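Probable adenylyl-sulfate kinase (Synechocystis sp., PDB 5CB8) catalyses the ATP-dependent 3'-phosphorylation of adenosine 5'-phosphosulfate to 3'-phosphoadenylyl sulfate, a step of sulfate activation and assimilation. Local coordinates at residues V63-L68 with L72-E77; N82-G87 with R112-H117. All coordinates share one frame; numbering follows the deposited sequence.

Contact 1 of 2, residues V63-L68 with L72-E77. With ADX (adenosine-5'-phosphosulfate), chain G.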
loop_
_atom_site.group_PDB
_atom_site.type_symbol
_atom_site.label_atom_id
_atom_site.label_comp_id
_atom_site.label_asym_id
_atom_site.label_seq_id
_atom_site.Cartn_x
_atom_site.Cartn_y
_atom_site.Cartn_z
ATOM N N VAL B 63 -1.977 -4.213 -13.101
ATOM C CA VAL B 63 -0.670 -4.568 -12.544
ATOM C C VAL B 63 -0.763 -4.866 -11.046
ATOM O O VAL B 63 -0.224 -5.873 -10.572
ATOM C CB VAL B 63 0.359 -3.464 -12.795
ATOM C CG1 VAL B 63 1.692 -3.819 -12.152
ATOM C CG2 VAL B 63 0.541 -3.262 -14.301
ATOM N N VAL B 64 -1.466 -4.022 -10.295
ATOM C CA VAL B 64 -1.549 -4.277 -8.854
ATOM C C VAL B 64 -2.322 -5.553 -8.537
ATOM O O VAL B 64 -2.091 -6.175 -7.497
ATOM C CB VAL B 64 -2.077 -3.075 -8.049
ATOM C CG1 VAL B 64 -1.174 -1.863 -8.290
ATOM C CG2 VAL B 64 -3.516 -2.760 -8.420
ATOM N N ARG B 65 -3.209 -5.971 -9.440
ATOM C CA ARG B 65 -3.906 -7.252 -9.249
ATOM C C ARG B 65 -2.969 -8.457 -9.355
ATOM O O ARG B 65 -3.374 -9.595 -9.097
ATOM C CB ARG B 65 -5.094 -7.404 -10.210
ATOM C CG ARG B 65 -6.369 -6.701 -9.725
ATOM C CD ARG B 65 -7.487 -6.798 -10.776
ATOM N NE ARG B 65 -8.761 -6.277 -10.275
ATOM C CZ ARG B 65 -9.647 -7.010 -9.599
ATOM N NH1 ARG B 65 -9.393 -8.292 -9.328
ATOM N NH2 ARG B 65 -10.778 -6.463 -9.176
ATOM N N THR B 66 -1.715 -8.217 -9.719
ATOM C CA THR B 66 -0.730 -9.293 -9.693
ATOM C C THR B 66 0.131 -9.233 -8.430
ATOM O O THR B 66 0.971 -10.111 -8.210
ATOM C CB THR B 66 0.204 -9.260 -10.915
ATOM O OG1 THR B 66 1.067 -8.124 -10.818
ATOM C CG2 THR B 66 -0.596 -9.191 -12.218
ATOM N N ASN B 67 -0.050 -8.193 -7.619
ATOM C CA ASN B 67 0.702 -8.072 -6.362
ATOM C C ASN B 67 -0.165 -7.626 -5.179
ATOM O O ASN B 67 -0.706 -8.468 -4.447
ATOM C CB ASN B 67 1.971 -7.196 -6.517
ATOM C CG ASN B 67 1.701 -5.841 -7.188
ATOM O OD1 ASN B 67 0.799 -5.096 -6.798
ATOM N ND2 ASN B 67 2.513 -5.511 -8.187
ATOM N N LEU B 68 -0.283 -6.315 -4.999
ATOM C CA LEU B 68 -1.095 -5.711 -3.938
ATOM C C LEU B 68 -2.480 -6.332 -3.788
ATOM O O LEU B 68 -2.956 -6.562 -2.666
ATOM C CB LEU B 68 -1.260 -4.210 -4.208
ATOM C CG LEU B 68 -2.049 -3.414 -3.160
ATOM C CD1 LEU B 68 -1.290 -3.373 -1.850
ATOM C CD2 LEU B 68 -2.354 -2.000 -3.641
ATOM N N LEU B 72 -7.862 -11.374 -5.590
ATOM C CA LEU B 72 -9.213 -10.836 -5.717
ATOM C C LEU B 72 -9.767 -11.102 -7.110
ATOM O O LEU B 72 -9.021 -11.098 -8.098
ATOM C CB LEU B 72 -9.223 -9.332 -5.442
ATOM C CG LEU B 72 -8.779 -8.887 -4.049
ATOM C CD1 LEU B 72 -8.880 -7.371 -3.907
ATOM C CD2 LEU B 72 -9.600 -9.587 -2.973
ATOM N N GLY B 73 -11.072 -11.337 -7.186
ATOM C CA GLY B 73 -11.737 -11.503 -8.466
ATOM C C GLY B 73 -12.548 -10.264 -8.791
ATOM O O GLY B 73 -12.133 -9.137 -8.480
ATOM N N PHE B 74 -13.719 -10.464 -9.386
ATOM C CA PHE B 74 -14.504 -9.340 -9.894
ATOM C C PHE B 74 -15.939 -9.313 -9.385
ATOM O O PHE B 74 -16.791 -8.620 -9.942
ATOM C CB PHE B 74 -14.445 -9.321 -11.423
ATOM C CG PHE B 74 -13.061 -9.089 -11.939
ATOM C CD1 PHE B 74 -12.589 -7.800 -12.118
ATOM C CD2 PHE B 74 -12.200 -10.157 -12.154
ATOM C CE1 PHE B 74 -11.307 -7.574 -12.552
ATOM C CE2 PHE B 74 -10.911 -9.942 -12.586
ATOM C CZ PHE B 74 -10.463 -8.654 -12.790
ATOM N N SER B 75 -16.203 -10.048 -8.310
ATOM C CA SER B 75 -17.466 -9.869 -7.597
ATOM C C SER B 75 -17.512 -8.443 -7.055
ATOM O O SER B 75 -16.480 -7.771 -6.958
ATOM C CB SER B 75 -17.547 -10.825 -6.418
ATOM O OG SER B 75 -16.592 -10.445 -5.439
ATOM N N LYS B 76 -18.708 -7.984 -6.702
ATOM C CA LYS B 76 -18.899 -6.677 -6.076
ATOM C C LYS B 76 -17.969 -6.534 -4.861
ATOM O O LYS B 76 -17.233 -5.542 -4.734
ATOM C CB LYS B 76 -20.382 -6.530 -5.682
ATOM C CG LYS B 76 -20.704 -5.427 -4.675
ATOM C CD LYS B 76 -20.484 -4.081 -5.281
ATOM C CE LYS B 76 -20.945 -2.946 -4.371
ATOM N NZ LYS B 76 -20.114 -1.744 -4.673
ATOM N N GLU B 77 -17.970 -7.540 -3.992
ATOM C CA GLU B 77 -17.125 -7.494 -2.791
ATOM C C GLU B 77 -15.652 -7.320 -3.127
ATOM O O GLU B 77 -14.930 -6.532 -2.478
ATOM C CB GLU B 77 -17.268 -8.785 -1.984
ATOM C CG GLU B 77 -18.525 -8.893 -1.166
ATOM C CD GLU B 77 -18.452 -10.062 -0.209
ATOM O OE1 GLU B 77 -17.614 -10.964 -0.446
ATOM O OE2 GLU B 77 -19.219 -10.076 0.779
HETATM S SB ADX G . -11.969 -2.953 -10.819
HETATM O O1B ADX G . -11.712 -3.697 -9.580
HETATM O O2B ADX G . -11.559 -1.542 -10.696
HETATM O O3B ADX G . -13.396 -3.062 -11.151
HETATM P PA ADX G . -9.649 -3.366 -12.264
HETATM O O1A ADX G . -8.819 -3.554 -10.998
HETATM O O2A ADX G . -9.346 -2.049 -12.970
HETATM O O3A ADX G . -11.197 -3.583 -11.958
HETATM O "O5'" ADX G . -9.281 -4.573 -13.251
HETATM C "C5'" ADX G . -9.831 -4.603 -14.535
HETATM C "C4'" ADX G . -9.091 -5.387 -15.471
HETATM O "O4'" ADX G . -9.306 -6.810 -15.154
HETATM C "C3'" ADX G . -9.573 -5.179 -16.840
HETATM O "O3'" ADX G . -8.715 -4.351 -17.493
HETATM C "C2'" ADX G . -9.547 -6.518 -17.473
HETATM O "O2'" ADX G . -8.389 -6.678 -18.155
HETATM C "C1'" ADX G . -9.567 -7.508 -16.355
HETATM N N9 ADX G . -10.783 -8.251 -16.194
HETATM C C8 ADX G . -10.890 -9.593 -16.044
HETATM N N7 ADX G . -12.159 -9.893 -15.751
HETATM C C5 ADX G . -12.875 -8.742 -15.699
HETATM C C6 ADX G . -14.213 -8.462 -15.427
HETATM N N6 ADX G . -15.141 -9.524 -15.078
HETATM N N1 ADX G . -14.626 -7.177 -15.460
HETATM C C2 ADX G . -13.758 -6.178 -15.735
HETATM N N3 ADX G . -12.463 -6.416 -15.991
HETATM C C4 ADX G . -11.992 -7.687 -15.978
#
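The guanidinium of Arg65 lies flat on the Phe74 ring, with centres 3.9 Å apart and planes tilted by 16°, in an off-centre cation-pi stack. Phe74 CE1 sits over the middle of the guanidinium, 3.4 Å from Arg65 CZ, whereas Arg65 NH1 falls toward the rim of the ring. On the opposite face of Phe74 lies the adenine of adenosine-5'-phosphosulfate, its C5 over the ring centre, so the phenyl is sandwiched between base and cation. Phe74 CZ also lies 3.2 Å from the ribose oxygen ADX O4'.

Arg65 spends its edge on polar partners. Arg65 NH1 and NH2 converge on the single carbonyl Gly73 O, at 3.0 Å and 3.1 Å, both arriving from the same face of that carbonyl; the bonds are bent, near 140°. Straighter bonds go to the ligand: Arg65 NE to the phosphate oxygen ADX O1A (2.8 Å) and Arg65 NH2 to the sulfate oxygen ADX O1B (2.9 Å). With CG beside the backbone N (chi1 -82°) and an extended chain as far as NE, the arginine spans both acid groups of the substrate. These bonds fix the rotation of the guanidinium and hold it flat against Phe74, and its charge probably offsets that of the phosphosulfate.

Leu72 CB borders NH1, and the Leu72 side chain packs on Thr81 and Asn82. The contact thus forms one wall of the substrate pocket, where the type I turn Val64-Asn67, continuing from helix 61-64, faces the loop leading into helix 76-94, whose start is N-capped by Ser75.

Contact 2 of 2, residues N82-G87 with R112-H117. With ADX (adenosine-5'-phosphosulfate), chain G; SO4 (sulfate ion), chain I.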
loop_
_atom_site.group_PDB
_atom_site.type_symbol
_atom_site.label_atom_id
_atom_site.label_comp_id
_atom_site.label_asym_id
_atom_site.label_seq_id
_atom_site.Cartn_x
_atom_site.Cartn_y
_atom_site.Cartn_z
ATOM N N ASN B 82 -10.671 -4.273 -3.748
ATOM C CA ASN B 82 -9.586 -3.861 -4.636
ATOM C C ASN B 82 -9.412 -2.346 -4.639
ATOM O O ASN B 82 -8.320 -1.823 -4.379
ATOM C CB ASN B 82 -9.856 -4.391 -6.050
ATOM C CG ASN B 82 -8.751 -4.030 -7.041
ATOM O OD1 ASN B 82 -7.573 -4.346 -6.829
ATOM N ND2 ASN B 82 -9.131 -3.391 -8.144
ATOM N N ILE B 83 -10.498 -1.636 -4.907
ATOM C CA ILE B 83 -10.442 -0.185 -4.989
ATOM C C ILE B 83 -10.097 0.444 -3.639
ATOM O O ILE B 83 -9.299 1.385 -3.571
ATOM C CB ILE B 83 -11.752 0.387 -5.542
ATOM C CG1 ILE B 83 -11.962 -0.118 -6.976
ATOM C CG2 ILE B 83 -11.736 1.908 -5.499
ATOM C CD1 ILE B 83 -10.758 0.104 -7.900
ATOM N N ARG B 84 -10.684 -0.069 -2.564
ATOM C CA ARG B 84 -10.358 0.452 -1.235
ATOM C C ARG B 84 -8.883 0.254 -0.872
ATOM O O ARG B 84 -8.280 1.108 -0.200
ATOM C CB ARG B 84 -11.284 -0.159 -0.172
ATOM C CG ARG B 84 -12.683 0.458 -0.177
ATOM C CD ARG B 84 -13.657 -0.377 0.617
ATOM N NE ARG B 84 -14.909 0.342 0.848
ATOM C CZ ARG B 84 -16.068 -0.246 1.110
ATOM N NH1 ARG B 84 -16.141 -1.572 1.157
ATOM N NH2 ARG B 84 -17.150 0.494 1.329
ATOM N N ARG B 85 -8.291 -0.852 -1.323
ATOM C CA ARG B 85 -6.886 -1.120 -1.006
ATOM C C ARG B 85 -5.963 -0.213 -1.814
ATOM O O ARG B 85 -4.972 0.307 -1.296
ATOM C CB ARG B 85 -6.534 -2.593 -1.247
ATOM C CG ARG B 85 -5.170 -2.992 -0.676
ATOM C CD ARG B 85 -4.932 -4.497 -0.814
ATOM N NE ARG B 85 -5.955 -5.277 -0.116
ATOM C CZ ARG B 85 -6.213 -6.559 -0.364
ATOM N NH1 ARG B 85 -5.527 -7.208 -1.291
ATOM N NH2 ARG B 85 -7.148 -7.201 0.325
ATOM N N ILE B 86 -6.295 -0.019 -3.085
ATOM C CA ILE B 86 -5.579 0.944 -3.919
ATOM C C ILE B 86 -5.690 2.344 -3.302
ATOM O O ILE B 86 -4.707 3.103 -3.260
ATOM C CB ILE B 86 -6.124 0.934 -5.360
ATOM C CG1 ILE B 86 -5.748 -0.386 -6.057
ATOM C CG2 ILE B 86 -5.592 2.139 -6.152
ATOM C CD1 ILE B 86 -6.530 -0.667 -7.350
ATOM N N GLY B 87 -6.881 2.678 -2.810
ATOM C CA GLY B 87 -7.097 3.970 -2.162
ATOM C C GLY B 87 -6.257 4.137 -0.900
ATOM O O GLY B 87 -5.751 5.235 -0.614
ATOM N N ARG B 112 -15.701 5.247 -5.383
ATOM C CA ARG B 112 -14.798 6.320 -5.842
ATOM C C ARG B 112 -14.926 7.542 -4.940
ATOM O O ARG B 112 -13.930 8.199 -4.615
ATOM C CB ARG B 112 -15.092 6.711 -7.297
ATOM C CG ARG B 112 -14.836 5.581 -8.308
ATOM C CD ARG B 112 -14.865 6.095 -9.763
ATOM N NE ARG B 112 -16.080 6.859 -10.057
ATOM C CZ ARG B 112 -17.143 6.380 -10.699
ATOM N NH1 ARG B 112 -17.160 5.129 -11.132
ATOM N NH2 ARG B 112 -18.199 7.158 -10.909
ATOM N N GLN B 113 -16.157 7.835 -4.528
ATOM C CA GLN B 113 -16.428 8.992 -3.669
ATOM C C GLN B 113 -15.838 8.802 -2.282
ATOM O O GLN B 113 -15.339 9.745 -1.660
ATOM C CB GLN B 113 -17.940 9.228 -3.582
ATOM C CG GLN B 113 -18.497 9.915 -4.816
ATOM C CD GLN B 113 -17.710 11.169 -5.162
ATOM O OE1 GLN B 113 -17.630 12.104 -4.362
ATOM N NE2 GLN B 113 -17.108 11.183 -6.350
ATOM N N GLU B 114 -15.903 7.572 -1.796
ATOM C CA GLU B 114 -15.364 7.229 -0.487
ATOM C C GLU B 114 -13.851 7.476 -0.486
ATOM O O GLU B 114 -13.297 8.054 0.454
ATOM C CB GLU B 114 -15.694 5.759 -0.225
ATOM C CG GLU B 114 -15.277 5.193 1.100
ATOM C CD GLU B 114 -15.569 3.700 1.171
ATOM O OE1 GLU B 114 -16.756 3.307 1.037
ATOM O OE2 GLU B 114 -14.608 2.924 1.341
ATOM N N VAL B 115 -13.184 7.050 -1.553
ATOM C CA VAL B 115 -11.737 7.228 -1.662
ATOM C C VAL B 115 -11.389 8.704 -1.822
ATOM O O VAL B 115 -10.457 9.209 -1.190
ATOM C CB VAL B 115 -11.170 6.405 -2.839
ATOM C CG1 VAL B 115 -9.696 6.702 -3.034
ATOM C CG2 VAL B 115 -11.376 4.924 -2.576
ATOM N N LYS B 116 -12.156 9.400 -2.655
ATOM C CA LYS B 116 -11.955 10.833 -2.858
ATOM C C LYS B 116 -12.024 11.577 -1.526
ATOM O O LYS B 116 -11.186 12.431 -1.222
ATOM C CB LYS B 116 -13.026 11.371 -3.816
ATOM C CG LYS B 116 -13.004 12.893 -3.985
ATOM C CD LYS B 116 -14.328 13.405 -4.561
ATOM C CE LYS B 116 -14.144 14.703 -5.355
ATOM N NZ LYS B 116 -13.473 15.783 -4.581
ATOM N N HIS B 117 -13.023 11.232 -0.724
ATOM C CA HIS B 117 -13.215 11.881 0.568
ATOM C C HIS B 117 -12.067 11.585 1.533
ATOM O O HIS B 117 -11.624 12.459 2.285
ATOM C CB HIS B 117 -14.554 11.443 1.164
ATOM C CG HIS B 117 -14.788 11.922 2.565
ATOM N ND1 HIS B 117 -14.592 11.126 3.669
ATOM C CD2 HIS B 117 -15.219 13.118 3.028
ATOM C CE1 HIS B 117 -14.888 11.815 4.762
ATOM N NE2 HIS B 117 -15.269 13.022 4.400
HETATM S SB ADX G . -11.969 -2.953 -10.819
HETATM O O1B ADX G . -11.712 -3.697 -9.580
HETATM O O2B ADX G . -11.559 -1.542 -10.696
HETATM O O3B ADX G . -13.396 -3.062 -11.151
HETATM P PA ADX G . -9.649 -3.366 -12.264
HETATM O O1A ADX G . -8.819 -3.554 -10.998
HETATM O O2A ADX G . -9.346 -2.049 -12.970
HETATM O O3A ADX G . -11.197 -3.583 -11.958
HETATM O "O5'" ADX G . -9.281 -4.573 -13.251
HETATM C "C5'" ADX G . -9.831 -4.603 -14.535
HETATM C "C4'" ADX G . -9.091 -5.387 -15.471
HETATM O "O4'" ADX G . -9.306 -6.810 -15.154
HETATM C "C3'" ADX G . -9.573 -5.179 -16.840
HETATM O "O3'" ADX G . -8.715 -4.351 -17.493
HETATM C "C2'" ADX G . -9.547 -6.518 -17.473
HETATM O "O2'" ADX G . -8.389 -6.678 -18.155
HETATM C "C1'" ADX G . -9.567 -7.508 -16.355
HETATM N N9 ADX G . -10.783 -8.251 -16.194
HETATM C C8 ADX G . -10.890 -9.593 -16.044
HETATM N N7 ADX G . -12.159 -9.893 -15.751
HETATM C C5 ADX G . -12.875 -8.742 -15.699
HETATM C C6 ADX G . -14.213 -8.462 -15.427
HETATM N N6 ADX G . -15.141 -9.524 -15.078
HETATM N N1 ADX G . -14.626 -7.177 -15.460
HETATM C C2 ADX G . -13.758 -6.178 -15.735
HETATM N N3 ADX G . -12.463 -6.416 -15.991
HETATM C C4 ADX G . -11.992 -7.687 -15.978
HETATM S S SO4 I . -13.121 -4.112 2.188
HETATM O O1 SO4 I . -11.976 -3.201 2.113
HETATM O O2 SO4 I . -12.634 -5.487 2.013
HETATM O O3 SO4 I . -13.754 -3.985 3.504
HETATM O O4 SO4 I . -14.116 -3.786 1.143
#
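Helix segments 82-87 and 112-117 run nearly parallel, at 14° between their N-to-C directions, with axes 9.9 Å apart at closest approach and the nearest backbone pair being Gly87 and Val115. On the solvent side Arg84 and Glu114 form a two-pronged salt bridge. Arg84 presents its side, NE bonding Glu114 OE2 at 2.6 Å and NH2 bonding Glu114 OE1 at 2.9 Å. Each carboxylate oxygen uses its syn lone pair, and guanidinium and carboxylate are nearly coplanar (20°), although the two side chains cross at about a right angle. Glu114 reaches the arginine as an extended arm, with CG anti to the backbone N (chi1 -178°). The remaining nitrogen, Arg84 NH1, binds O4 of a sulfate ion at 3.0 Å; this ion, probably from the crystallisation liquor, is also held by Thr81. Anions on two edges thus restrain the guanidinium.

Beneath the salt bridge the helices meet through small apolar groups. Val115 CG1 lies 3.9 Å from Gly87 CA, where the missing side chain lets the valine approach the backbone, and Val115 CG2 touches Ile83 CG2 at 4.2 Å. Trp29 of strand 26-31 underlies Ile83, Ile86 and Val115, so the helix pair rests on the central sheet.

Ile83 CD1 also lies 3.3 Å from the sulfate oxygen ADX O2B. From the preceding position, Asn82 ND2 bonds the sulfate oxygen ADX O1B and, weakly, ADX O1A, while its OD1 is held by Thr69. This is the layered packing of a P-loop kinase: helices 76-94 and 109-119 lie side by side on a parallel sheet, and the first carries residues that line the adenosine-5'-phosphosulfate pocket.

Overall arrangement
From the N terminus, the chain passes the loop that probably binds ATP and strand 56-60 before entering helix 61-64. Contact 1 then closes a short loop of three residues, joining the stretch around and after helix 61-64 to the entrance of helix 76-94. Contact 2 follows in series, neither nested nor crossed: its longer connection runs along the rest of helix 76-94 and through strand 99-103 to helix 109-119. Helix 76-94 serves both contacts, whose centres lie 14 Å apart. They meet directly where Leu72 packs on Asn82 and Val64 on Ile86, and both touch adenosine-5'-phosphosulfate. Together they tie the substrate-binding loops to the helices beside the parallel sheet.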